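Catalase (Exiguobacterium oxidotolerans, PDB 2J2M) catalyses the breakdown of hydrogen peroxide to water and oxygen at a buried haem, as a tetrameric haem catalase. Local coordinates at residues F113-Y118 against L215-K220; P89-F94 against K301-Y306; F60-V65 against Q248-G253. One frame throughout, in Å; residues are numbered along the deposited sequence.

Contact 1 (F113-Y118 against L215-K220); sequences FSVKFY and LRWVPK. With HEM (protoporphyrin IX containing Fe), chain E.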
loop_
_atom_site.group_PDB
_atom_site.type_symbol
_atom_site.label_atom_id
_atom_site.label_comp_id
_atom_site.label_asym_id
_atom_site.label_seq_id
_atom_site.Cartn_x
_atom_site.Cartn_y
_atom_site.Cartn_z
ATOM N N PHE A 113 25.630 -9.829 6.865
ATOM C CA PHE A 113 26.781 -8.996 6.513
ATOM C C PHE A 113 26.563 -8.411 5.088
ATOM O O PHE A 113 26.882 -9.037 4.076
ATOM C CB PHE A 113 28.061 -9.864 6.587
ATOM C CG PHE A 113 29.360 -9.081 6.552
ATOM C CD1 PHE A 113 29.620 -8.164 5.546
ATOM C CD2 PHE A 113 30.343 -9.305 7.526
ATOM C CE1 PHE A 113 30.826 -7.462 5.518
ATOM C CE2 PHE A 113 31.546 -8.620 7.512
ATOM C CZ PHE A 113 31.785 -7.692 6.499
ATOM N N SER A 114 25.987 -7.219 5.023
ATOM C CA SER A 114 25.573 -6.635 3.752
ATOM C C SER A 114 26.355 -5.342 3.457
ATOM O O SER A 114 26.466 -4.454 4.315
ATOM C CB SER A 114 24.047 -6.352 3.746
ATOM O OG SER A 114 23.278 -7.538 3.902
ATOM N N VAL A 115 26.863 -5.240 2.232
ATOM C CA VAL A 115 27.640 -4.074 1.785
ATOM C C VAL A 115 27.224 -3.626 0.372
ATOM O O VAL A 115 27.350 -4.382 -0.597
ATOM C CB VAL A 115 29.168 -4.327 1.856
ATOM C CG1 VAL A 115 29.951 -3.101 1.359
ATOM C CG2 VAL A 115 29.575 -4.649 3.273
ATOM N N LYS A 116 26.707 -2.397 0.293
ATOM C CA LYS A 116 26.349 -1.732 -0.968
ATOM C C LYS A 116 27.523 -0.862 -1.421
ATOM O O LYS A 116 27.974 0.032 -0.675
ATOM C CB LYS A 116 25.091 -0.850 -0.784
ATOM C CG LYS A 116 24.592 -0.127 -2.061
ATOM C CD LYS A 116 23.269 0.670 -1.862
ATOM C CE LYS A 116 22.053 -0.217 -1.605
ATOM N NZ LYS A 116 21.921 -1.310 -2.612
ATOM N N PHE A 117 28.011 -1.140 -2.632
ATOM C CA PHE A 117 29.161 -0.440 -3.229
ATOM C C PHE A 117 28.602 0.464 -4.283
ATOM O O PHE A 117 27.996 -0.010 -5.234
ATOM C CB PHE A 117 30.129 -1.407 -3.923
ATOM C CG PHE A 117 30.851 -2.335 -2.992
ATOM C CD1 PHE A 117 30.167 -3.350 -2.317
ATOM C CD2 PHE A 117 32.235 -2.226 -2.825
ATOM C CE1 PHE A 117 30.874 -4.245 -1.470
ATOM C CE2 PHE A 117 32.933 -3.088 -1.994
ATOM C CZ PHE A 117 32.248 -4.097 -1.303
ATOM N N TYR A 118 28.800 1.766 -4.113
ATOM C CA TYR A 118 28.300 2.738 -5.063
ATOM C C TYR A 118 29.399 2.985 -6.041
ATOM O O TYR A 118 30.192 3.885 -5.871
ATOM C CB TYR A 118 27.904 4.025 -4.366
ATOM C CG TYR A 118 26.873 3.867 -3.253
ATOM C CD1 TYR A 118 27.272 3.600 -1.937
ATOM C CD2 TYR A 118 25.504 4.022 -3.507
ATOM C CE1 TYR A 118 26.333 3.482 -0.896
ATOM C CE2 TYR A 118 24.568 3.942 -2.482
ATOM C CZ TYR A 118 24.986 3.655 -1.179
ATOM O OH TYR A 118 24.059 3.555 -0.150
ATOM N N LEU A 215 33.618 -15.055 -1.754
ATOM C CA LEU A 215 34.070 -13.813 -1.147
ATOM C C LEU A 215 34.143 -13.967 0.349
ATOM O O LEU A 215 33.300 -14.626 0.944
ATOM C CB LEU A 215 33.145 -12.669 -1.525
ATOM C CG LEU A 215 33.533 -11.615 -2.573
ATOM C CD1 LEU A 215 34.909 -11.780 -3.248
ATOM C CD2 LEU A 215 32.410 -11.421 -3.611
ATOM N N ARG A 216 35.123 -13.298 0.946
ATOM C CA ARG A 216 35.556 -13.549 2.311
ATOM C C ARG A 216 35.920 -12.229 3.023
ATOM O O ARG A 216 36.816 -11.511 2.569
ATOM C CB ARG A 216 36.799 -14.463 2.253
ATOM C CG ARG A 216 36.639 -15.866 2.841
ATOM C CD ARG A 216 35.840 -16.884 2.024
ATOM N NE ARG A 216 35.176 -17.673 3.049
ATOM C CZ ARG A 216 35.090 -18.992 3.156
ATOM N NH1 ARG A 216 35.521 -19.818 2.224
ATOM N NH2 ARG A 216 34.473 -19.471 4.210
ATOM N N TRP A 217 35.216 -11.893 4.103
ATOM C CA TRP A 217 35.611 -10.754 4.953
ATOM C C TRP A 217 36.251 -11.209 6.266
ATOM O O TRP A 217 35.722 -12.095 6.940
ATOM C CB TRP A 217 34.423 -9.853 5.289
ATOM C CG TRP A 217 33.724 -9.205 4.129
ATOM C CD1 TRP A 217 32.604 -9.671 3.484
ATOM C CD2 TRP A 217 34.055 -7.954 3.504
ATOM N NE1 TRP A 217 32.230 -8.793 2.509
ATOM C CE2 TRP A 217 33.092 -7.727 2.499
ATOM C CE3 TRP A 217 35.057 -6.999 3.707
ATOM C CZ2 TRP A 217 33.112 -6.587 1.675
ATOM C CZ3 TRP A 217 35.081 -5.851 2.881
ATOM C CH2 TRP A 217 34.109 -5.661 1.889
ATOM N N VAL A 218 37.383 -10.592 6.620
ATOM C CA VAL A 218 38.181 -10.977 7.790
ATOM C C VAL A 218 38.334 -9.732 8.655
ATOM O O VAL A 218 38.892 -8.752 8.193
ATOM C CB VAL A 218 39.605 -11.557 7.382
ATOM C CG1 VAL A 218 40.445 -11.966 8.636
ATOM C CG2 VAL A 218 39.495 -12.774 6.380
ATOM N N PRO A 219 37.822 -9.750 9.912
ATOM C CA PRO A 219 37.808 -8.515 10.692
ATOM C C PRO A 219 39.152 -8.190 11.308
ATOM O O PRO A 219 39.809 -9.081 11.852
ATOM C CB PRO A 219 36.796 -8.810 11.793
ATOM C CG PRO A 219 36.893 -10.283 12.013
ATOM C CD PRO A 219 37.226 -10.880 10.660
ATOM N N LYS A 220 39.550 -6.924 11.262
ATOM C CA LYS A 220 40.804 -6.525 11.907
ATOM C C LYS A 220 40.750 -6.699 13.448
ATOM O O LYS A 220 41.775 -6.971 14.072
ATOM C CB LYS A 220 41.232 -5.108 11.467
ATOM C CG LYS A 220 41.704 -4.176 12.600
ATOM C CD LYS A 220 43.017 -3.445 12.247
ATOM C CE LYS A 220 43.071 -2.047 12.872
ATOM N NZ LYS A 220 43.116 -2.093 14.377
HETATM C CHA HEM E . 17.430 -10.654 4.011
HETATM C CHB HEM E . 21.539 -13.289 4.007
HETATM C CHC HEM E . 19.159 -16.888 1.847
HETATM C CHD HEM E . 15.306 -14.054 1.235
HETATM C C1A HEM E . 18.763 -11.026 4.164
HETATM C C2A HEM E . 19.853 -10.210 4.696
HETATM C C3A HEM E . 20.990 -10.947 4.693
HETATM C C4A HEM E . 20.660 -12.246 4.169
HETATM C CMA HEM E . 22.408 -10.532 5.154
HETATM C CAA HEM E . 19.681 -8.750 5.190
HETATM C CBA HEM E . 19.961 -7.707 4.105
HETATM C CGA HEM E . 19.813 -6.352 4.762
HETATM O O1A HEM E . 18.855 -5.603 4.430
HETATM O O2A HEM E . 20.650 -6.030 5.648
HETATM C C1B HEM E . 21.281 -14.472 3.366
HETATM C C2B HEM E . 22.258 -15.467 2.952
HETATM C C3B HEM E . 21.576 -16.450 2.364
HETATM C C4B HEM E . 20.173 -16.114 2.381
HETATM C CMB HEM E . 23.802 -15.383 3.114
HETATM C CAB HEM E . 22.144 -17.720 1.708
HETATM C CBB HEM E . 23.129 -18.415 2.266
HETATM C C1C HEM E . 17.946 -16.438 1.398
HETATM C C2C HEM E . 17.038 -17.121 0.497
HETATM C C3C HEM E . 15.978 -16.306 0.334
HETATM C C4C HEM E . 16.181 -15.106 1.128
HETATM C CMC HEM E . 17.268 -18.504 -0.183
HETATM C CAC HEM E . 14.706 -16.561 -0.510
HETATM C CBC HEM E . 14.712 -16.437 -1.843
HETATM C C1D HEM E . 15.471 -12.883 1.939
HETATM C C2D HEM E . 14.492 -11.817 2.016
HETATM C C3D HEM E . 15.162 -10.745 2.875
HETATM C C4D HEM E . 16.473 -11.275 3.233
HETATM C CMD HEM E . 13.090 -11.764 1.320
HETATM C CAD HEM E . 14.584 -9.375 3.275
HETATM C CBD HEM E . 15.269 -8.321 2.403
HETATM C CGD HEM E . 14.571 -6.975 2.466
HETATM O O1D HEM E . 13.426 -6.836 3.012
HETATM O O2D HEM E . 15.170 -6.017 1.933
HETATM N NA HEM E . 19.311 -12.257 3.851
HETATM N NB HEM E . 20.021 -14.899 3.008
HETATM N NC HEM E . 17.393 -15.219 1.753
HETATM N ND HEM E . 16.605 -12.522 2.651
HETATM FE FE HEM E . 18.408 -13.594 2.555
#

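Contact 2 (P89-F94 against K301-Y306); sequences PVFARF and KNVDNY. With HEM (protoporphyrin IX containing Fe), chain E.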
loop_
_atom_site.group_PDB
_atom_site.type_symbol
_atom_site.label_atom_id
_atom_site.label_comp_id
_atom_site.label_asym_id
_atom_site.label_seq_id
_atom_site.Cartn_x
_atom_site.Cartn_y
_atom_site.Cartn_z
ATOM N N PRO A 89 32.653 4.486 -2.187
ATOM C CA PRO A 89 31.790 4.656 -1.012
ATOM C C PRO A 89 30.982 3.361 -0.846
ATOM O O PRO A 89 30.583 2.758 -1.850
ATOM C CB PRO A 89 30.868 5.830 -1.389
ATOM C CG PRO A 89 31.444 6.429 -2.681
ATOM C CD PRO A 89 32.324 5.394 -3.300
ATOM N N VAL A 90 30.814 2.931 0.405
ATOM C CA VAL A 90 29.955 1.817 0.767
ATOM C C VAL A 90 29.006 2.207 1.914
ATOM O O VAL A 90 29.307 3.086 2.749
ATOM C CB VAL A 90 30.749 0.530 1.194
ATOM C CG1 VAL A 90 31.631 0.006 0.063
ATOM C CG2 VAL A 90 31.576 0.768 2.453
ATOM N N PHE A 91 27.851 1.544 1.925
ATOM C CA PHE A 91 26.979 1.534 3.098
ATOM C C PHE A 91 26.810 0.066 3.522
ATOM O O PHE A 91 26.592 -0.804 2.691
ATOM C CB PHE A 91 25.633 2.225 2.810
ATOM C CG PHE A 91 24.719 2.309 4.019
ATOM C CD1 PHE A 91 24.963 3.233 5.037
ATOM C CD2 PHE A 91 23.628 1.464 4.145
ATOM C CE1 PHE A 91 24.144 3.315 6.134
ATOM C CE2 PHE A 91 22.782 1.547 5.266
ATOM C CZ PHE A 91 23.050 2.471 6.264
ATOM N N ALA A 92 26.980 -0.203 4.805
ATOM C CA ALA A 92 26.913 -1.570 5.305
ATOM C C ALA A 92 25.792 -1.744 6.312
ATOM O O ALA A 92 25.420 -0.789 6.997
ATOM C CB ALA A 92 28.248 -1.982 5.915
ATOM N N ARG A 93 25.246 -2.950 6.379
ATOM C CA ARG A 93 24.213 -3.294 7.358
ATOM C C ARG A 93 24.483 -4.703 7.867
ATOM O O ARG A 93 24.628 -5.634 7.079
ATOM C CB ARG A 93 22.776 -3.192 6.781
ATOM C CG ARG A 93 21.667 -3.528 7.810
ATOM C CD ARG A 93 20.242 -3.187 7.336
ATOM N NE ARG A 93 19.185 -3.318 8.371
ATOM C CZ ARG A 93 18.624 -4.473 8.774
ATOM N NH1 ARG A 93 19.050 -5.642 8.271
ATOM N NH2 ARG A 93 17.647 -4.465 9.695
ATOM N N PHE A 94 24.547 -4.829 9.182
ATOM C CA PHE A 94 24.745 -6.092 9.858
ATOM C C PHE A 94 23.464 -6.365 10.607
ATOM O O PHE A 94 22.743 -5.443 10.946
ATOM C CB PHE A 94 25.943 -5.990 10.810
ATOM C CG PHE A 94 27.217 -5.547 10.124
ATOM C CD1 PHE A 94 27.775 -4.299 10.404
ATOM C CD2 PHE A 94 27.834 -6.361 9.154
ATOM C CE1 PHE A 94 28.947 -3.888 9.751
ATOM C CE2 PHE A 94 28.994 -5.962 8.517
ATOM C CZ PHE A 94 29.552 -4.727 8.807
ATOM N N LYS A 301 31.666 6.432 9.481
ATOM C CA LYS A 301 30.637 7.408 9.703
ATOM C C LYS A 301 29.328 6.738 10.058
ATOM O O LYS A 301 28.789 5.951 9.290
ATOM C CB LYS A 301 30.462 8.265 8.445
ATOM C CG LYS A 301 29.460 9.354 8.593
ATOM C CD LYS A 301 29.710 10.449 7.582
ATOM C CE LYS A 301 28.410 11.220 7.301
ATOM N NZ LYS A 301 27.981 11.929 8.528
ATOM N N ASN A 302 28.789 7.077 11.216
ATOM C CA ASN A 302 27.474 6.597 11.564
ATOM C C ASN A 302 26.399 7.186 10.647
ATOM O O ASN A 302 26.628 8.180 9.963
ATOM C CB ASN A 302 27.184 6.876 13.042
ATOM C CG ASN A 302 27.750 5.794 13.958
ATOM O OD1 ASN A 302 27.514 4.584 13.759
ATOM N ND2 ASN A 302 28.485 6.226 14.993
ATOM N N VAL A 303 25.225 6.564 10.620
ATOM C CA VAL A 303 24.086 7.186 9.936
ATOM C C VAL A 303 23.729 8.542 10.571
ATOM O O VAL A 303 23.986 8.774 11.764
ATOM C CB VAL A 303 22.840 6.256 9.917
ATOM C CG1 VAL A 303 23.167 4.902 9.200
ATOM C CG2 VAL A 303 22.290 6.047 11.323
ATOM N N ASP A 304 23.161 9.428 9.762
ATOM C CA ASP A 304 22.462 10.621 10.262
ATOM C C ASP A 304 21.065 10.269 10.758
ATOM O O ASP A 304 20.576 10.854 11.718
ATOM C CB ASP A 304 22.355 11.666 9.146
ATOM C CG ASP A 304 23.696 12.330 8.839
ATOM O OD1 ASP A 304 24.600 12.339 9.725
ATOM O OD2 ASP A 304 23.831 12.870 7.726
ATOM N N ASN A 305 20.418 9.309 10.100
ATOM C CA ASN A 305 19.063 8.932 10.454
ATOM C C ASN A 305 18.834 7.451 10.157
ATOM O O ASN A 305 19.049 6.975 9.017
ATOM C CB ASN A 305 18.066 9.798 9.666
ATOM C CG ASN A 305 16.641 9.449 9.955
ATOM O OD1 ASN A 305 15.980 8.781 9.160
ATOM N ND2 ASN A 305 16.147 9.894 11.100
ATOM N N TYR A 306 18.394 6.725 11.176
ATOM C CA TYR A 306 18.319 5.266 11.079
ATOM C C TYR A 306 17.239 4.833 10.075
ATOM O O TYR A 306 17.493 4.037 9.183
ATOM C CB TYR A 306 18.088 4.647 12.472
ATOM C CG TYR A 306 18.072 3.124 12.490
ATOM C CD1 TYR A 306 19.195 2.390 12.936
ATOM C CD2 TYR A 306 16.930 2.409 12.080
ATOM C CE1 TYR A 306 19.180 1.006 12.979
ATOM C CE2 TYR A 306 16.912 1.024 12.114
ATOM C CZ TYR A 306 18.031 0.330 12.571
ATOM O OH TYR A 306 17.998 -1.042 12.577
HETATM C CHA HEM E . 17.430 -10.654 4.011
HETATM C CHB HEM E . 21.539 -13.289 4.007
HETATM C CHC HEM E . 19.159 -16.888 1.847
HETATM C CHD HEM E . 15.306 -14.054 1.235
HETATM C C1A HEM E . 18.763 -11.026 4.164
HETATM C C2A HEM E . 19.853 -10.210 4.696
HETATM C C3A HEM E . 20.990 -10.947 4.693
HETATM C C4A HEM E . 20.660 -12.246 4.169
HETATM C CMA HEM E . 22.408 -10.532 5.154
HETATM C CAA HEM E . 19.681 -8.750 5.190
HETATM C CBA HEM E . 19.961 -7.707 4.105
HETATM C CGA HEM E . 19.813 -6.352 4.762
HETATM O O1A HEM E . 18.855 -5.603 4.430
HETATM O O2A HEM E . 20.650 -6.030 5.648
HETATM C C1B HEM E . 21.281 -14.472 3.366
HETATM C C2B HEM E . 22.258 -15.467 2.952
HETATM C C3B HEM E . 21.576 -16.450 2.364
HETATM C C4B HEM E . 20.173 -16.114 2.381
HETATM C CMB HEM E . 23.802 -15.383 3.114
HETATM C CAB HEM E . 22.144 -17.720 1.708
HETATM C CBB HEM E . 23.129 -18.415 2.266
HETATM C C1C HEM E . 17.946 -16.438 1.398
HETATM C C2C HEM E . 17.038 -17.121 0.497
HETATM C C3C HEM E . 15.978 -16.306 0.334
HETATM C C4C HEM E . 16.181 -15.106 1.128
HETATM C CMC HEM E . 17.268 -18.504 -0.183
HETATM C CAC HEM E . 14.706 -16.561 -0.510
HETATM C CBC HEM E . 14.712 -16.437 -1.843
HETATM C C1D HEM E . 15.471 -12.883 1.939
HETATM C C2D HEM E . 14.492 -11.817 2.016
HETATM C C3D HEM E . 15.162 -10.745 2.875
HETATM C C4D HEM E . 16.473 -11.275 3.233
HETATM C CMD HEM E . 13.090 -11.764 1.320
HETATM C CAD HEM E . 14.584 -9.375 3.275
HETATM C CBD HEM E . 15.269 -8.321 2.403
HETATM C CGD HEM E . 14.571 -6.975 2.466
HETATM O O1D HEM E . 13.426 -6.836 3.012
HETATM O O2D HEM E . 15.170 -6.017 1.933
HETATM N NA HEM E . 19.311 -12.257 3.851
HETATM N NB HEM E . 20.021 -14.899 3.008
HETATM N NC HEM E . 17.393 -15.219 1.753
HETATM N ND HEM E . 16.605 -12.522 2.651
HETATM FE FE HEM E . 18.408 -13.594 2.555
HETATM O O HOH W 1 17.044 -1.948 10.241
#

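Contact 3 (F60-V65 against Q248-G253); sequences FGAHGV and QAIENG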
loop_
_atom_site.group_PDB
_atom_site.type_symbol
_atom_site.label_atom_id
_atom_site.label_comp_id
_atom_site.label_asym_id
_atom_site.label_seq_id
_atom_site.Cartn_x
_atom_site.Cartn_y
_atom_site.Cartn_z
ATOM N N PHE A 60 21.926 -3.097 12.061
ATOM C CA PHE A 60 22.724 -1.905 12.285
ATOM C C PHE A 60 23.494 -1.546 11.024
ATOM O O PHE A 60 24.209 -2.386 10.468
ATOM C CB PHE A 60 23.730 -2.103 13.448
ATOM C CG PHE A 60 24.756 -0.976 13.559
ATOM C CD1 PHE A 60 24.468 0.176 14.295
ATOM C CD2 PHE A 60 25.992 -1.057 12.877
ATOM C CE1 PHE A 60 25.390 1.226 14.392
ATOM C CE2 PHE A 60 26.926 -0.010 12.940
ATOM C CZ PHE A 60 26.624 1.148 13.701
ATOM N N GLY A 61 23.378 -0.291 10.604
ATOM C CA GLY A 61 24.026 0.179 9.390
ATOM C C GLY A 61 24.963 1.351 9.579
ATOM O O GLY A 61 24.723 2.235 10.428
ATOM N N ALA A 62 26.039 1.347 8.786
ATOM C CA ALA A 62 26.998 2.469 8.777
ATOM C C ALA A 62 27.616 2.707 7.422
ATOM O O ALA A 62 27.634 1.810 6.568
ATOM C CB ALA A 62 28.082 2.277 9.825
ATOM N N HIS A 63 28.093 3.932 7.228
ATOM C CA HIS A 63 28.798 4.346 6.021
ATOM C C HIS A 63 30.294 4.153 6.162
ATOM O O HIS A 63 30.846 4.236 7.264
ATOM C CB HIS A 63 28.589 5.829 5.764
ATOM C CG HIS A 63 27.187 6.191 5.434
ATOM N ND1 HIS A 63 26.690 6.125 4.156
ATOM C CD2 HIS A 63 26.173 6.619 6.217
ATOM C CE1 HIS A 63 25.426 6.508 4.157
ATOM N NE2 HIS A 63 25.088 6.810 5.398
ATOM N N GLY A 64 30.942 3.912 5.028
ATOM C CA GLY A 64 32.387 3.915 4.953
ATOM C C GLY A 64 32.897 3.904 3.521
ATOM O O GLY A 64 32.219 4.356 2.578
ATOM N N VAL A 65 34.088 3.347 3.359
ATOM C CA VAL A 65 34.779 3.386 2.091
ATOM C C VAL A 65 35.393 1.999 1.874
ATOM O O VAL A 65 35.805 1.356 2.836
ATOM C CB VAL A 65 35.834 4.573 2.076
ATOM C CG1 VAL A 65 36.905 4.373 3.149
ATOM C CG2 VAL A 65 36.473 4.759 0.720
ATOM N N GLN A 248 29.225 3.088 19.049
ATOM C CA GLN A 248 30.214 3.778 19.886
ATOM C C GLN A 248 31.638 3.743 19.297
ATOM O O GLN A 248 32.326 4.761 19.275
ATOM C CB GLN A 248 30.209 3.213 21.322
ATOM C CG GLN A 248 28.967 3.586 22.159
ATOM C CD GLN A 248 28.598 5.066 22.031
ATOM O OE1 GLN A 248 27.481 5.409 21.590
ATOM N NE2 GLN A 248 29.535 5.949 22.391
ATOM N N ALA A 249 32.064 2.572 18.826
ATOM C CA ALA A 249 33.356 2.406 18.164
ATOM C C ALA A 249 33.562 3.373 17.003
ATOM O O ALA A 249 34.639 3.925 16.850
ATOM C CB ALA A 249 33.534 0.969 17.689
ATOM N N ILE A 250 32.544 3.569 16.173
ATOM C CA ILE A 250 32.669 4.509 15.046
ATOM C C ILE A 250 32.686 5.960 15.545
ATOM O O ILE A 250 33.456 6.794 15.047
ATOM C CB ILE A 250 31.554 4.312 13.983
ATOM C CG1 ILE A 250 31.724 2.963 13.273
ATOM C CG2 ILE A 250 31.597 5.429 12.952
ATOM C CD1 ILE A 250 30.479 2.451 12.566
ATOM N N GLU A 251 31.847 6.238 16.543
ATOM C CA GLU A 251 31.717 7.574 17.106
ATOM C C GLU A 251 32.995 7.978 17.841
ATOM O O GLU A 251 33.346 9.158 17.864
ATOM C CB GLU A 251 30.487 7.649 18.040
ATOM C CG GLU A 251 29.757 9.002 18.027
ATOM C CD GLU A 251 29.509 9.571 16.610
ATOM O OE1 GLU A 251 29.624 10.814 16.456
ATOM O OE2 GLU A 251 29.206 8.799 15.658
ATOM N N ASN A 252 33.666 6.991 18.437
ATOM C CA ASN A 252 34.935 7.185 19.155
ATOM C C ASN A 252 36.180 7.181 18.244
ATOM O O ASN A 252 37.301 7.417 18.712
ATOM C CB ASN A 252 35.112 6.093 20.220
ATOM C CG ASN A 252 34.118 6.207 21.371
ATOM O OD1 ASN A 252 33.504 7.261 21.602
ATOM N ND2 ASN A 252 33.967 5.117 22.109
ATOM N N GLY A 253 35.986 6.882 16.958
ATOM C CA GLY A 253 37.086 6.848 15.996
ATOM C C GLY A 253 37.899 5.567 16.049
ATOM O O GLY A 253 39.031 5.535 15.593
#

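Contact 1 (F113-Y118 against L215-K220)
The rings of F113 and W217 form an offset stack, the phenyl lying over one face of the five-membered part of the indole, with ring centroids 4.2 Å apart and planes inclined by 18°. The overlap is displaced toward the rim: F113 CZ sits 3.4 Å from W217 CG, and F113 CE1 is 3.5 Å from W217 CD1. F113 reaches across because its CG stands anti to the backbone N (chi1 -167°), and the two side chains cross at about a right angle even though their rings lie nearly flat on each other.

The remaining contacts are apolar and meet the six-membered end of the indole. F117 comes from the opposite direction and meets W217 in plane, edge against edge, with F117 CZ 4.0 Å from W217 CZ2. V115 CG2 approaches the same W217 CZ2 obliquely at 4.3 Å, so alternate residues of one strand face lie along a single tryptophan.

These side chains lie in the apolar interior of the catalase beta-barrel. Strands 112-119 and 210-219 are not paired; their short axes run 10.5 Å apart at 106°, and side chains alone span the distance. F126 and W258 extend the aromatic cluster, each meeting a ring of the pair edge to face: F126 that of W217, W258 that of F113.

Toward the haem the strand turns its other face. S114, pointing away from W217, brings OG to 3.3 Å from haem CBA, while the backbone F113 N lies 3.7 Å from the methyl carbon CMA.

Contact 2 (P89-F94 against K301-Y306)
F91 and V303 meet through a phenyl edge and a methyl group: V303 CG1 lies in the plane of the F91 ring, 3.6 Å from F91 CE1 and 3.8 Å from F91 CZ. The phenyl is carried out from its strand with CG anti to the backbone N (chi1 -177°). On the opposing loop, V303 holds CG1 anti to its carbonyl carbon, which presents that methyl to the ring edge.

The second link is polar and indirect. R93 NH2 and Y306 OH are 4.5 Å apart, and a water fills the interval, accepting from R93 NH2 at 2.6 Å and donating to Y306 OH at 2.7 Å. The water lies in the guanidinium plane, at its edge. R93 is extended from its backbone as far as NE, running past haem propionate O2A at 3.3 Å from R93 CD, and the turn about the NE end (chi4 -79°) brings NH1 back to that oxygen, giving a hydrogen bond of 3.1 Å with an angle of 155° at the hydrogen. NH1 also bonds the carbonyl of H56, and Y306 OH that of G59, so both polar ends are held by backbone as well as by the water. A leucine in place of R93 would probably leave propionate O2A without this charged partner and the water without its donor.

A second subunit reaches the same loop, R154 of that chain hydrogen-bonding V303 O. Strand 87-95 runs between strands 59-68 and 112-119 of the barrel sheet, while 301-306 leaves strand 292-302 and leads into helix 307-311, whose T310 packs on F91, R93 and V303.

Contact 3 (F60-V65 against Q248-G253)
Strand 60-65 faces the last turn of helix 241-251, and the backbones come nearest at A62 and I250, whose CA atoms are 8.7 Å apart. The strand is extended throughout. The helix closes in a Schellman motif, with G253 leaving the helical region at a positive phi of 80°, a value easily adopted by glycine. Within the last turn, N252 N bonds Q248 O at 2.7 Å and G253 N bonds I250 O at 3.2 Å. The chain is thereby turned off three residues after I250, which touches the strand.

I250 bridges the gap with one methyl. Its CG1 branch is anti to the carbonyl carbon (chi1 -67°) and continues nearly extended to CD1 (chi2 161°), directing this terminal carbon at the strand. CD1 lies 3.6 Å from A62 CB, the nearest side-chain approach between the segments. It also meets the ring of F60 at the edge, near the ring plane, 4.2 Å from F60 CZ. F60 and A62, two residues apart, point to the same side of the strand, and the methyl therefore touches both. The short side chain of A62 lets I250 come close to the strand, whereas the longer F60 meets CD1 with the far end of its ring.

Around this contact, F60 also packs on S243, T246 and F247 of the same helix, and I250 on N302 of the adjoining strand 292-302. All three touching residues are buried. The arrangement is a helix packed through apolar side chains against the antiparallel sheet of the catalase barrel, on the face that A62 shares with A92 and V115.

Overall arrangement
All three contacts use one antiparallel sheet, that of the catalase barrel. Strands 59-68, 87-95 and 112-119 follow one another in the chain and are neighbours in the sheet; their partner segments come later, in the order 215-220, 248-253, 301-306. Contact 1 is thus nested within the loops closed by contacts 2 and 3, whose segments alternate. Contacts 2 and 3 are closest, with centres about 7 Å apart, and touch; contact 1, centred about 13 Å from contact 2, touches it through paired strands 87-95 and 112-119. Only contacts 1 and 3 do not touch, nearest atoms about 5 Å apart. Adjacent strands thus join the barrel core, a haem propionate and the subunit interface near 301-306.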